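Long-range contacts in phosphoserine aminotransferase (Bacillus alcalophilus, PDB 4AZJ), which catalyses the reversible, pyridoxal-phosphate-dependent transfer of an amino group between phosphoserine and 2-oxoglutarate in the serine biosynthesis pathway: residues T148-I153 with L296-F301; S175-R180 with K196-S201. All coordinates share one frame; numbering follows the deposited sequence. Where two conformers were deposited one is given.

Contact 1 (T148-I153 with L296-F301); sequences TSNNTI and LMNVTF. With PLP (pyridoxal-5'-phosphate), chain D; SEP (phosphoserine), chain C.
Asn150 and Asn298 join their amides through one hydrogen bond, from Asn150 ND2 to Asn298 OD1 at 2.8 Å. The acceptor lies nearly in the plane of the Asn150 amide and the donor approaches almost end-on, with a C=O...N angle of 161°, yet the N-H...O angle of 134° shows the hydrogen itself is bent off the line. Having CG anti to the backbone N (chi1 -171°) carries the Asn150 amide out to this partner, where ND2 also passes Met297 CB at 3.9 Å. Thr152 supplies the apolar half: its CG2 sits out of the Asn298 amide plane, 3.5 Å from Asn298 ND2 and 3.6 Å from Asn298 OD1. Farther along, Thr300 CG2 rests on the carbonyl of the opposing segment, 3.6 Å from Ile153 O, while Thr300 OG1 is bonded to Tyr154 O.

The two branches of Thr152 work on different partners. OG1, beside the backbone N, makes a short hydrogen bond of 2.5 Å to O3 of the pyridoxal phosphate, with the donor unassigned. CG2 comes to 3.5 Å from OXT of the phosphoserine, which Ile153 CG1 also approaches. In the second shell, Asn150 OD1 bonds Ser295 OG, and Arg334 NH1 holds Thr152 O while its NH2 binds the substrate.

The buried amide pair thus ties the loop after strand 142-148 to the small sheet containing strand 298-302, and the hydroxyl presented to O3 probably helps tune the electronics of the cofactor ring.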
loop_
_atom_site.group_PDB
_atom_site.type_symbol
_atom_site.label_atom_id
_atom_site.label_comp_id
_atom_site.label_asym_id
_atom_site.label_seq_id
_atom_site.Cartn_x
_atom_site.Cartn_y
_atom_site.Cartn_z
ATOM N N THR A 148 16.060 6.444 15.053
ATOM C CA THR A 148 15.230 5.247 14.955
ATOM C C THR A 148 14.860 4.896 16.392
ATOM O O THR A 148 15.741 4.506 17.180
ATOM C CB THR A 148 15.979 4.097 14.310
ATOM O OG1 THR A 148 16.529 4.521 13.065
ATOM C CG2 THR A 148 15.057 2.924 14.029
ATOM N N SER A 149 13.607 5.089 16.786
ATOM C CA SER A 149 13.268 4.999 18.218
ATOM C C SER A 149 13.464 3.581 18.755
ATOM O O SER A 149 13.895 3.392 19.889
ATOM C CB SER A 149 11.844 5.432 18.484
ATOM O OG SER A 149 10.948 4.732 17.645
ATOM N N ASN A 150 13.120 2.585 17.950
ATOM C CA ASN A 150 13.220 1.187 18.321
ATOM C C ASN A 150 13.908 0.475 17.178
ATOM O O ASN A 150 13.452 0.478 16.016
ATOM C CB ASN A 150 11.839 0.611 18.635
ATOM C CG ASN A 150 11.921 -0.775 19.224
ATOM O OD1 ASN A 150 12.173 -0.920 20.423
ATOM N ND2 ASN A 150 11.732 -1.780 18.402
ATOM N N ASN A 151 15.056 -0.110 17.494
ATOM C CA ASN A 151 15.910 -0.736 16.511
ATOM C C ASN A 151 15.539 -2.200 16.428
ATOM O O ASN A 151 16.052 -3.042 17.155
ATOM C CB ASN A 151 17.380 -0.509 16.889
ATOM C CG ASN A 151 17.685 0.944 17.034
ATOM O OD1 ASN A 151 17.775 1.656 16.025
ATOM N ND2 ASN A 151 17.731 1.433 18.264
ATOM N N THR A 152 14.612 -2.478 15.533
ATOM C CA THR A 152 13.854 -3.722 15.520
ATOM C C THR A 152 14.706 -4.975 15.411
ATOM O O THR A 152 14.376 -6.004 15.994
ATOM C CB THR A 152 12.881 -3.674 14.324
ATOM O OG1 THR A 152 12.420 -2.332 14.159
ATOM C CG2 THR A 152 11.684 -4.639 14.507
ATOM N N ILE A 153 15.750 -4.908 14.603
ATOM C CA ILE A 153 16.631 -6.031 14.371
ATOM C C ILE A 153 17.571 -6.324 15.536
ATOM O O ILE A 153 17.822 -7.512 15.819
ATOM C CB ILE A 153 17.400 -5.819 13.058
ATOM C CG1 ILE A 153 16.425 -6.006 11.897
ATOM C CG2 ILE A 153 18.557 -6.830 12.914
ATOM C CD1 ILE A 153 16.964 -5.575 10.521
ATOM N N LEU A 296 11.455 -2.801 24.691
ATOM C CA LEU A 296 10.230 -3.413 25.207
ATOM C C LEU A 296 9.407 -4.075 24.116
ATOM O O LEU A 296 8.446 -4.754 24.417
ATOM C CB LEU A 296 9.388 -2.356 25.913
ATOM C CG LEU A 296 10.037 -1.659 27.112
ATOM C CD1 LEU A 296 9.149 -0.552 27.669
ATOM C CD2 LEU A 296 10.346 -2.681 28.197
ATOM N N MET A 297 9.821 -3.909 22.860
ATOM C CA MET A 297 9.099 -4.381 21.682
ATOM C C MET A 297 9.728 -5.579 20.978
ATOM O O MET A 297 9.019 -6.382 20.406
ATOM C CB MET A 297 8.982 -3.243 20.666
ATOM C CG MET A 297 8.158 -2.079 21.185
ATOM S SD MET A 297 6.361 -2.391 21.109
ATOM C CE MET A 297 5.998 -2.842 22.820
ATOM N N ASN A 298 11.063 -5.677 20.978
ATOM C CA ASN A 298 11.743 -6.778 20.303
ATOM C C ASN A 298 12.874 -7.253 21.190
ATOM O O ASN A 298 13.812 -6.505 21.431
ATOM C CB ASN A 298 12.336 -6.338 18.943
ATOM C CG ASN A 298 11.326 -5.695 18.028
ATOM O OD1 ASN A 298 11.181 -4.458 18.042
ATOM N ND2 ASN A 298 10.630 -6.495 17.230
ATOM N N VAL A 299 12.752 -8.481 21.680
ATOM C CA VAL A 299 13.734 -9.037 22.616
ATOM C C VAL A 299 14.672 -9.974 21.844
ATOM O O VAL A 299 14.272 -11.045 21.385
ATOM C CB VAL A 299 13.033 -9.823 23.745
ATOM C CG1 VAL A 299 14.083 -10.369 24.730
ATOM C CG2 VAL A 299 12.072 -8.906 24.469
ATOM N N THR A 300 15.933 -9.555 21.711
ATOM C CA THR A 300 16.876 -10.311 20.900
ATOM C C THR A 300 17.871 -11.082 21.772
ATOM O O THR A 300 18.388 -10.561 22.765
ATOM C CB THR A 300 17.642 -9.361 19.993
ATOM O OG1 THR A 300 18.173 -8.301 20.782
ATOM C CG2 THR A 300 16.696 -8.811 18.949
ATOM N N PHE A 301 18.119 -12.329 21.415
ATOM C CA PHE A 301 18.987 -13.166 22.265
ATOM C C PHE A 301 19.525 -14.309 21.478
ATOM O O PHE A 301 19.044 -14.656 20.404
ATOM C CB PHE A 301 18.249 -13.651 23.536
ATOM C CG PHE A 301 17.059 -14.552 23.288
ATOM C CD1 PHE A 301 15.797 -14.016 23.053
ATOM C CD2 PHE A 301 17.177 -15.943 23.310
ATOM C CE1 PHE A 301 14.708 -14.839 22.858
ATOM C CE2 PHE A 301 16.088 -16.766 23.099
ATOM C CZ PHE A 301 14.835 -16.213 22.863
HETATM N N1 PLP D . 12.003 0.671 10.043
HETATM C C2 PLP D . 11.890 -0.160 11.087
HETATM C C2A PLP D . 12.270 0.340 12.445
HETATM C C3 PLP D . 11.447 -1.515 10.847
HETATM O O3 PLP D . 11.341 -2.337 11.886
HETATM C C4 PLP D . 11.076 -1.950 9.510
HETATM C C4A PLP D . 10.706 -3.361 9.243
HETATM C C5 PLP D . 11.194 -1.009 8.498
HETATM C C6 PLP D . 11.651 0.266 8.801
HETATM C C5A PLP D . 10.840 -1.326 7.057
HETATM O O4P PLP D . 9.395 -1.240 6.933
HETATM P P PLP D . 8.667 -1.554 5.514
HETATM O O1P PLP D . 7.235 -1.252 5.804
HETATM O O2P PLP D . 8.961 -2.990 5.258
HETATM O O3P PLP D . 9.313 -0.648 4.470
HETATM N N SEP C . 11.217 -4.304 10.090
HETATM C CA SEP C . 10.954 -5.717 9.993
HETATM C CB SEP C . 10.865 -6.270 8.571
HETATM O OG SEP C . 12.161 -6.465 8.013
HETATM C C SEP C . 11.934 -6.507 10.829
HETATM O O SEP C . 11.790 -7.746 10.817
HETATM O OXT SEP C . 12.805 -5.900 11.496
HETATM P P SEP C . 12.373 -7.291 6.686
HETATM O O1P SEP C . 12.038 -8.742 6.966
HETATM O O2P SEP C . 11.405 -6.738 5.644
HETATM O O3P SEP C . 13.835 -7.078 6.380
#

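Contact 2 (S175-R180 with K196-S201); sequences SDILSR and KNLGPS. With PLP (pyridoxal-5'-phosphate), chain D; SEP (phosphoserine), chain C.
Asn197, Leu198 and Ile177 carry this contact. Asn197 ND2 donates to Ile177 O at 2.9 Å with a fairly straight N-H...O angle of 158°. The acceptor lies close to the plane of the Asn197 amide, whereas the donor stands 38° out of the carbonyl plane and so is not aimed at a lone pair. That carbonyl belongs to the central peptide of a type II beta turn from Asp176 to Ser179, in which Leu178 takes the left-handed conformation. Ser179 CB flanks Asn197 ND2 at 3.6 Å, and Asn197 OD1 accepts from Asn339 N, so both ends of the amide are engaged.

Beside this bond, Leu198 divides its methyls between the turn's corner residues: CD1 meets Ile177 CG2 at 3.7 Å, and CD2 meets Leu178 CB at 4.0 Å. Both pairs of side chains cross at about a right angle, and helix 241-257 packs on Leu178 and Leu198. Within the turn, Ser179 OG bonds Asp176 O at 2.6 Å. The same oxygen also receives the backbone N-H of Ser179.

Lys196 CG lies 4.0 Å from Ser175 CA; its chain, bent at chi2 (84°), then leaves the turn for the cofactor, bringing NZ within 3.4 Å of the phosphoserine N. Cutting Lys196 back to an alanine would remove the amine of the internal aldimine, so the resting cofactor is likely to lose its covalent tether, with a gap left beside Ser175. Lys196, which bears the cofactor in that internal aldimine, enters the active site from a backbone whose next residue is tied to the turn by a side-chain amide hydrogen bond, a polar anchor buried among aliphatic groups.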
loop_
_atom_site.group_PDB
_atom_site.type_symbol
_atom_site.label_atom_id
_atom_site.label_comp_id
_atom_site.label_asym_id
_atom_site.label_seq_id
_atom_site.Cartn_x
_atom_site.Cartn_y
_atom_site.Cartn_z
ATOM N N SER A 175 8.572 0.347 14.919
ATOM C CA SER A 175 8.397 -0.798 15.790
ATOM C C SER A 175 8.066 -0.451 17.234
ATOM O O SER A 175 7.971 -1.360 18.053
ATOM C CB SER A 175 9.578 -1.752 15.646
ATOM O OG SER A 175 10.821 -1.105 15.843
ATOM N N ASP A 176 7.809 0.818 17.552
ATOM C CA ASP A 176 7.319 1.149 18.905
ATOM C C ASP A 176 6.287 2.270 19.009
ATOM O O ASP A 176 5.889 2.667 20.099
ATOM C CB ASP A 176 8.476 1.358 19.909
ATOM C CG ASP A 176 9.187 2.699 19.746
ATOM O OD1 ASP A 176 8.911 3.422 18.768
ATOM O OD2 ASP A 176 10.045 3.046 20.573
ATOM N N ILE A 177 5.799 2.766 17.870
ATOM C CA ILE A 177 4.780 3.789 17.928
ATOM C C ILE A 177 3.553 3.299 18.677
ATOM O O ILE A 177 3.083 2.186 18.478
ATOM C CB ILE A 177 4.416 4.281 16.497
ATOM C CG1 ILE A 177 3.469 5.482 16.610
ATOM C CG2 ILE A 177 3.832 3.189 15.661
ATOM C CD1 ILE A 177 4.085 6.667 17.293
ATOM N N LEU A 178 3.048 4.132 19.579
ATOM C CA LEU A 178 1.862 3.827 20.362
ATOM C C LEU A 178 2.021 2.592 21.238
ATOM O O LEU A 178 1.051 1.915 21.568
ATOM C CB LEU A 178 0.591 3.795 19.505
ATOM C CG LEU A 178 -0.768 3.924 20.207
ATOM C CD1 LEU A 178 -0.817 4.779 21.432
ATOM C CD2 LEU A 178 -1.815 4.389 19.200
ATOM N N SER A 179 3.262 2.333 21.652
ATOM C CA SER A 179 3.495 1.341 22.698
ATOM C C SER A 179 3.529 1.975 24.073
ATOM O O SER A 179 3.664 1.257 25.086
ATOM C CB SER A 179 4.822 0.630 22.437
ATOM O OG SER A 179 5.922 1.518 22.477
ATOM N N ARG A 180 3.432 3.294 24.114
ATOM C CA ARG A 180 3.598 4.061 25.342
ATOM C C ARG A 180 3.268 5.514 25.017
ATOM O O ARG A 180 3.173 5.893 23.852
ATOM C CB ARG A 180 5.044 3.936 25.840
ATOM C CG ARG A 180 6.072 4.391 24.814
ATOM C CD ARG A 180 7.537 4.065 25.202
ATOM N NE ARG A 180 8.422 4.416 24.105
ATOM C CZ ARG A 180 9.757 4.407 24.141
ATOM N NH1 ARG A 180 10.405 4.044 25.253
ATOM N NH2 ARG A 180 10.453 4.756 23.068
ATOM N N LYS A 196 3.635 -3.230 12.557
ATOM C CA LYS A 196 4.127 -3.729 13.871
ATOM C C LYS A 196 3.128 -3.530 14.981
ATOM O O LYS A 196 2.729 -4.486 15.652
ATOM C CB LYS A 196 5.420 -3.042 14.257
ATOM C CG LYS A 196 6.600 -3.533 13.546
ATOM C CD LYS A 196 6.809 -2.922 12.226
ATOM C CE LYS A 196 8.088 -3.421 11.643
ATOM N NZ LYS A 196 8.115 -2.985 10.248
ATOM N N ASN A 197 2.706 -2.277 15.187
ATOM C CA ASN A 197 1.896 -1.900 16.332
ATOM C C ASN A 197 0.560 -1.167 16.059
ATOM O O ASN A 197 -0.177 -0.846 16.997
ATOM C CB ASN A 197 2.777 -1.010 17.217
ATOM C CG ASN A 197 2.817 -1.461 18.647
ATOM O OD1 ASN A 197 2.528 -2.621 18.984
ATOM N ND2 ASN A 197 3.144 -0.531 19.511
ATOM N N LEU A 198 0.218 -0.907 14.794
ATOM C CA LEU A 198 -0.963 -0.103 14.485
ATOM C C LEU A 198 -1.992 -0.827 13.641
ATOM O O LEU A 198 -3.121 -0.365 13.506
ATOM C CB LEU A 198 -0.585 1.158 13.746
ATOM C CG LEU A 198 0.322 2.115 14.517
ATOM C CD1 LEU A 198 0.691 3.291 13.673
ATOM C CD2 LEU A 198 -0.353 2.544 15.826
ATOM N N GLY A 199 -1.618 -1.964 13.096
ATOM C CA GLY A 199 -2.495 -2.578 12.136
ATOM C C GLY A 199 -1.771 -3.474 11.181
ATOM O O GLY A 199 -0.753 -4.085 11.509
ATOM N N PRO A 200 -2.347 -3.601 9.996
ATOM C CA PRO A 200 -1.802 -4.557 9.073
ATOM C C PRO A 200 -0.853 -3.816 8.170
ATOM O O PRO A 200 -0.625 -2.621 8.317
ATOM C CB PRO A 200 -3.042 -5.055 8.318
ATOM C CG PRO A 200 -3.894 -3.800 8.233
ATOM C CD PRO A 200 -3.544 -2.936 9.458
ATOM N N SER A 201 -0.216 -4.542 7.272
ATOM C CA SER A 201 0.683 -3.916 6.345
ATOM C C SER A 201 -0.128 -3.201 5.294
ATOM O O SER A 201 -1.362 -3.365 5.189
ATOM C CB SER A 201 1.586 -4.946 5.680
ATOM O OG SER A 201 0.802 -5.892 5.003
HETATM N N1 PLP D . 12.003 0.671 10.043
HETATM C C2 PLP D . 11.890 -0.160 11.087
HETATM C C2A PLP D . 12.270 0.340 12.445
HETATM C C3 PLP D . 11.447 -1.515 10.847
HETATM O O3 PLP D . 11.341 -2.337 11.886
HETATM C C4 PLP D . 11.076 -1.950 9.510
HETATM C C4A PLP D . 10.706 -3.361 9.243
HETATM C C5 PLP D . 11.194 -1.009 8.498
HETATM C C6 PLP D . 11.651 0.266 8.801
HETATM C C5A PLP D . 10.840 -1.326 7.057
HETATM O O4P PLP D . 9.395 -1.240 6.933
HETATM P P PLP D . 8.667 -1.554 5.514
HETATM O O1P PLP D . 7.235 -1.252 5.804
HETATM O O2P PLP D . 8.961 -2.990 5.258
HETATM O O3P PLP D . 9.313 -0.648 4.470
HETATM N N SEP C . 11.217 -4.304 10.090
HETATM C CA SEP C . 10.954 -5.717 9.993
HETATM C CB SEP C . 10.865 -6.270 8.571
HETATM O OG SEP C . 12.161 -6.465 8.013
HETATM C C SEP C . 11.934 -6.507 10.829
HETATM O O SEP C . 11.790 -7.746 10.817
HETATM O OXT SEP C . 12.805 -5.900 11.496
HETATM P P SEP C . 12.373 -7.291 6.686
HETATM O O1P SEP C . 12.038 -8.742 6.966
HETATM O O2P SEP C . 11.405 -6.738 5.644
HETATM O O3P SEP C . 13.835 -7.078 6.380
#

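How the contacts relate
The two contacts, with centres 12 Å apart, meet around one cofactor. Thr152 OG1 of contact 1 lies 2.6 Å from Ser175 OG of contact 2, a probable hydrogen bond, and Ser149 OG probably bonds Asp176 OD1 at 2.7 Å. Met297 CG packs on Ser175 O at 3.2 Å. Ser175 therefore relays between the threonine at the cofactor hydroxyl and the segment beside Lys196. Segment 148-153 lines the O3 side of the pyridoxal phosphate, while 196-201 brings the lysine to its C4A side. There C4A lies only 1.4 Å from the phosphoserine N, consistent with a covalent cofactor-substrate adduct from which the lysine has been displaced.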